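Local coordinates for protein glycerate 2-kinase (Pyrococcus horikoshii, PDB 1X3L) that catalyses the ATP-dependent phosphorylation of D-glycerate to 2-phosphoglycerate, using magnesium and accepting several other phosphate donors, at residues Ala266-Cys272 against Val425-Val429; Pro343-Ile347 against Val363-Thr367. All blocks are in the same frame, centred on the assembly; numbering follows the deposited sequence.

Contact 1 (Ala266-Cys272 against Val425-Val429); sequences ASNSISC and VNSIV
Asn268, in the first turn of helix 268-281, reaches across to the chain leading into strand 427-435, with Ser267 as N-cap of that helix. The cap is closed by Ile270 N, which donates to Ser267 OG at 3.1 Å. This helix start follows the edge strand 260-266 of the parallel sheet, and its partner enters the mixed sheet, so the contact lies where the chain passes from the six-stranded parallel sheet to the region of the mixed sheet. The Asn268 side chain leaves with CG anti to the backbone N (chi1 -170°), which brings its amide alongside the 425-427 backbone. There ND2 donates twice. Ser427 O lies 2.8 Å from Asn268 ND2, and Val425 O lies 3.0 Å from the same ND2. At Val425 O the donor is in the carbonyl plane, whereas at Ser427 O it stands above it. Two acceptors on one nitrogen, both close to the amide plane, should fix the rotation of the group. With an alanine here, Val425 O and Ser427 O would probably lose this shared donor, and the chain of 425-427 would be less firmly held to the helix start. Val425 covers the helix start, its CB 3.6 Å from Ser267 C. Ser271 OG is bonded to Ala17 O. The side chains of Ile428 and Asn268 run past one another in opposing senses, and Ile428 CD1 ends 3.7 Å from Ser271 CB and 4.1 Å from Cys272 SG.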
loop_
_atom_site.group_PDB
_atom_site.type_symbol
_atom_site.label_atom_id
_atom_site.label_comp_id
_atom_site.label_asym_id
_atom_site.label_seq_id
_atom_site.Cartn_x
_atom_site.Cartn_y
_atom_site.Cartn_z
ATOM N N ALA A 266 -5.527 -4.468 4.466
ATOM C CA ALA A 266 -5.390 -3.020 4.582
ATOM C C ALA A 266 -5.151 -2.542 3.169
ATOM O O ALA A 266 -4.291 -3.077 2.466
ATOM C CB ALA A 266 -4.212 -2.651 5.492
ATOM N N SER A 267 -5.925 -1.550 2.748
ATOM C CA SER A 267 -5.818 -1.025 1.393
ATOM C C SER A 267 -6.598 0.272 1.319
ATOM O O SER A 267 -7.319 0.627 2.246
ATOM C CB SER A 267 -6.431 -2.011 0.400
ATOM O OG SER A 267 -7.835 -2.106 0.611
ATOM N N ASN A 268 -6.462 0.973 0.204
ATOM C CA ASN A 268 -7.169 2.226 0.029
ATOM C C ASN A 268 -8.678 1.971 0.118
ATOM O O ASN A 268 -9.401 2.712 0.783
ATOM C CB ASN A 268 -6.789 2.841 -1.318
ATOM C CG ASN A 268 -7.294 4.251 -1.466
ATOM O OD1 ASN A 268 -8.467 4.470 -1.749
ATOM N ND2 ASN A 268 -6.411 5.223 -1.257
ATOM N N SER A 269 -9.144 0.910 -0.539
ATOM C CA SER A 269 -10.561 0.554 -0.529
ATOM C C SER A 269 -11.079 0.276 0.888
ATOM O O SER A 269 -12.172 0.716 1.261
ATOM C CB SER A 269 -10.806 -0.678 -1.404
ATOM O OG SER A 269 -12.164 -1.083 -1.325
ATOM N N ILE A 270 -10.296 -0.456 1.672
ATOM C CA ILE A 270 -10.700 -0.769 3.038
ATOM C C ILE A 270 -10.785 0.511 3.867
ATOM O O ILE A 270 -11.664 0.649 4.725
ATOM C CB ILE A 270 -9.729 -1.798 3.680
ATOM C CG1 ILE A 270 -10.017 -3.189 3.094
ATOM C CG2 ILE A 270 -9.891 -1.825 5.193
ATOM C CD1 ILE A 270 -9.006 -4.243 3.483
ATOM N N SER A 271 -9.893 1.460 3.598
ATOM C CA SER A 271 -9.933 2.721 4.330
ATOM C C SER A 271 -11.123 3.567 3.864
ATOM O O SER A 271 -11.755 4.250 4.670
ATOM C CB SER A 271 -8.617 3.495 4.165
ATOM O OG SER A 271 -7.592 2.920 4.967
ATOM N N CYS A 272 -11.437 3.511 2.573
ATOM C CA CYS A 272 -12.574 4.267 2.043
ATOM C C CYS A 272 -13.882 3.715 2.617
ATOM O O CYS A 272 -14.829 4.462 2.870
ATOM C CB CYS A 272 -12.609 4.187 0.512
ATOM S SG CYS A 272 -11.296 5.141 -0.332
ATOM N N VAL A 425 -1.532 3.420 2.380
ATOM C CA VAL A 425 -2.488 2.828 1.457
ATOM C C VAL A 425 -2.879 3.916 0.466
ATOM O O VAL A 425 -3.995 3.947 -0.045
ATOM C CB VAL A 425 -3.740 2.274 2.182
ATOM C CG1 VAL A 425 -3.333 1.101 3.072
ATOM C CG2 VAL A 425 -4.407 3.360 2.999
ATOM N N ASN A 426 -1.926 4.809 0.215
ATOM C CA ASN A 426 -2.028 5.938 -0.717
ATOM C C ASN A 426 -3.015 7.023 -0.246
ATOM O O ASN A 426 -3.238 7.224 0.941
ATOM C CB ASN A 426 -2.464 5.394 -2.078
ATOM C CG ASN A 426 -1.326 4.630 -2.701
ATOM O OD1 ASN A 426 -0.172 5.052 -2.681
ATOM N ND2 ASN A 426 -1.670 3.463 -3.272
ATOM N N SER A 427 -3.596 7.765 -1.184
ATOM C CA SER A 427 -4.426 8.909 -0.814
ATOM C C SER A 427 -5.933 8.799 -0.932
ATOM O O SER A 427 -6.463 7.996 -1.700
ATOM C CB SER A 427 -3.968 10.136 -1.603
ATOM O OG SER A 427 -2.604 10.419 -1.345
ATOM N N ILE A 428 -6.614 9.652 -0.170
ATOM C CA ILE A 428 -8.066 9.698 -0.166
ATOM C C ILE A 428 -8.564 11.132 -0.114
ATOM O O ILE A 428 -7.990 11.977 0.586
ATOM C CB ILE A 428 -8.657 8.965 1.051
ATOM C CG1 ILE A 428 -8.198 7.510 1.061
ATOM C CG2 ILE A 428 -10.184 9.069 1.026
ATOM C CD1 ILE A 428 -8.571 6.750 2.330
ATOM N N VAL A 429 -9.624 11.398 -0.868
ATOM C CA VAL A 429 -10.245 12.706 -0.883
ATOM C C VAL A 429 -11.648 12.511 -0.334
ATOM O O VAL A 429 -12.401 11.669 -0.823
ATOM C CB VAL A 429 -10.384 13.285 -2.307
ATOM C CG1 VAL A 429 -11.003 14.672 -2.227
ATOM C CG2 VAL A 429 -9.018 13.356 -2.997
#

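Contact 2 (Pro343-Ile347 against Val363-Thr367); sequences PNQEI and VAFDT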
loop_
_atom_site.group_PDB
_atom_site.type_symbol
_atom_site.label_atom_id
_atom_site.label_comp_id
_atom_site.label_asym_id
_atom_site.label_seq_id
_atom_site.Cartn_x
_atom_site.Cartn_y
_atom_site.Cartn_z
ATOM N N PRO A 343 0.591 16.811 -4.193
ATOM C CA PRO A 343 -0.672 16.426 -4.843
ATOM C C PRO A 343 -1.948 16.784 -4.075
ATOM O O PRO A 343 -2.762 17.576 -4.547
ATOM C CB PRO A 343 -0.523 14.916 -5.029
ATOM C CG PRO A 343 0.970 14.717 -5.123
ATOM C CD PRO A 343 1.478 15.643 -4.041
ATOM N N ASN A 344 -2.116 16.198 -2.894
ATOM C CA ASN A 344 -3.325 16.437 -2.105
ATOM C C ASN A 344 -3.501 17.917 -1.738
ATOM O O ASN A 344 -4.605 18.445 -1.688
ATOM C CB ASN A 344 -3.237 15.591 -0.836
ATOM C CG ASN A 344 -3.429 14.143 -1.199
ATOM O OD1 ASN A 344 -4.418 13.759 -1.814
ATOM N ND2 ASN A 344 -2.434 13.324 -0.816
ATOM N N GLN A 345 -2.407 18.632 -1.503
ATOM C CA GLN A 345 -2.523 20.053 -1.213
ATOM C C GLN A 345 -3.055 20.773 -2.452
ATOM O O GLN A 345 -3.834 21.720 -2.338
ATOM C CB GLN A 345 -1.170 20.630 -0.817
ATOM C CG GLN A 345 -0.666 20.113 0.527
ATOM C CD GLN A 345 0.794 20.436 0.741
ATOM O OE1 GLN A 345 1.171 21.600 0.896
ATOM N NE2 GLN A 345 1.631 19.407 0.730
ATOM N N GLU A 346 -2.651 20.327 -3.639
ATOM C CA GLU A 346 -3.142 20.981 -4.848
ATOM C C GLU A 346 -4.594 20.606 -5.146
ATOM O O GLU A 346 -5.342 21.410 -5.693
ATOM C CB GLU A 346 -2.227 20.684 -6.047
ATOM C CG GLU A 346 -1.045 21.652 -6.111
ATOM C CD GLU A 346 -0.325 21.661 -7.454
ATOM O OE1 GLU A 346 -0.963 21.354 -8.483
ATOM O OE2 GLU A 346 0.881 22.002 -7.482
ATOM N N ILE A 347 -4.997 19.395 -4.774
ATOM C CA ILE A 347 -6.381 18.976 -4.979
ATOM C C ILE A 347 -7.273 19.907 -4.160
ATOM O O ILE A 347 -8.240 20.484 -4.669
ATOM C CB ILE A 347 -6.631 17.537 -4.474
ATOM C CG1 ILE A 347 -6.001 16.518 -5.429
ATOM C CG2 ILE A 347 -8.132 17.299 -4.315
ATOM C CD1 ILE A 347 -6.160 15.073 -4.965
ATOM N N VAL A 363 -11.335 17.372 2.036
ATOM C CA VAL A 363 -10.062 17.105 2.679
ATOM C C VAL A 363 -9.386 16.011 1.858
ATOM O O VAL A 363 -9.962 14.944 1.635
ATOM C CB VAL A 363 -10.240 16.676 4.168
ATOM C CG1 VAL A 363 -11.153 15.475 4.280
ATOM C CG2 VAL A 363 -8.880 16.373 4.782
ATOM N N ALA A 364 -8.186 16.302 1.367
ATOM C CA ALA A 364 -7.421 15.348 0.560
ATOM C C ALA A 364 -6.132 15.074 1.326
ATOM O O ALA A 364 -5.428 16.005 1.703
ATOM C CB ALA A 364 -7.105 15.948 -0.808
ATOM N N PHE A 365 -5.819 13.804 1.551
ATOM C CA PHE A 365 -4.625 13.473 2.310
ATOM C C PHE A 365 -3.982 12.161 1.896
ATOM O O PHE A 365 -4.648 11.259 1.400
ATOM C CB PHE A 365 -4.975 13.414 3.802
ATOM C CG PHE A 365 -5.972 12.341 4.147
ATOM C CD1 PHE A 365 -5.558 11.150 4.742
ATOM C CD2 PHE A 365 -7.323 12.509 3.863
ATOM C CE1 PHE A 365 -6.479 10.143 5.049
ATOM C CE2 PHE A 365 -8.250 11.510 4.163
ATOM C CZ PHE A 365 -7.824 10.326 4.757
ATOM N N ASP A 366 -2.676 12.068 2.116
ATOM C CA ASP A 366 -1.919 10.864 1.805
ATOM C C ASP A 366 -1.816 10.096 3.125
ATOM O O ASP A 366 -1.349 10.646 4.128
ATOM C CB ASP A 366 -0.519 11.239 1.316
ATOM C CG ASP A 366 0.140 10.127 0.526
ATOM O OD1 ASP A 366 0.119 8.966 0.986
ATOM O OD2 ASP A 366 0.690 10.422 -0.558
ATOM N N THR A 367 -2.250 8.839 3.133
ATOM C CA THR A 367 -2.212 8.049 4.356
ATOM C C THR A 367 -0.811 7.750 4.881
ATOM O O THR A 367 -0.675 7.251 5.995
ATOM C CB THR A 367 -2.972 6.709 4.201
ATOM O OG1 THR A 367 -2.412 5.961 3.114
ATOM C CG2 THR A 367 -4.462 6.972 3.934
#
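Helix 343-351 packs on one face of the mixed sheet, in the region of the MOFRL family, and this contact sets its first turn against strand 359-366. The short axes run almost exactly antiparallel, at 175°, and come within 7.0 Å. Asn344 and Ala364 lie opposite each other, and both CB atoms point into the interface. Asn344 lies over the strand backbone, with its CB 3.4 Å from Ala364 O. Its CG is anti to the carbonyl carbon (chi1 -72°), which carries the amide along the strand toward Phe365 and Asp366. OD1 of Asn344 rests 3.6 Å from Ala364 CB. ND2 of Asn344 is 3.5 Å from Asp366 CB. The same ND2 is 3.2 Å from Asp366 N, but both are donors and no bond forms. ND2 is hydrogen-bonded to Ser427 OG on the adjacent strand. No hydrogen bond joins the two segments, so the contact is made by packing. One turn further along the helix, Ile347 CG2 meets Ala364 CB at 3.9 Å. The small side chain of Ala364 is consistent with the close approach of helix and strand. Asp371 accepts from the backbone N of Asn344 and of Gln345 at the helix start. Gln345 packs on helix 405-411, Ile347 touches Ala297 of helix 297-314, and Ala364 and Ile347 both reach Val429 of strand 427-435.

In the fold
The centres of contacts 1 and 2 are about 13 Å apart. Both reach the mixed sheet, where strands 427-435 and 359-366 are antiparallel neighbours. In chain order, 266-272 comes first, then 343-347, 363-367 and finally 425-429, so both segments of contact 2 fall between those of contact 1. Thr367 ties the two contacts: probable hydrogen bonds join its OG1 to Val425 N (2.8 Å) and to Asn426 O (2.6 Å). Contact 1 thus sits at the junction between the parallel and mixed sheets, and contact 2 within the mixed-sheet part. Asn426 and Asp366 each lie about 11 Å from Lys58, a probable substrate-binding residue, measured between side chains.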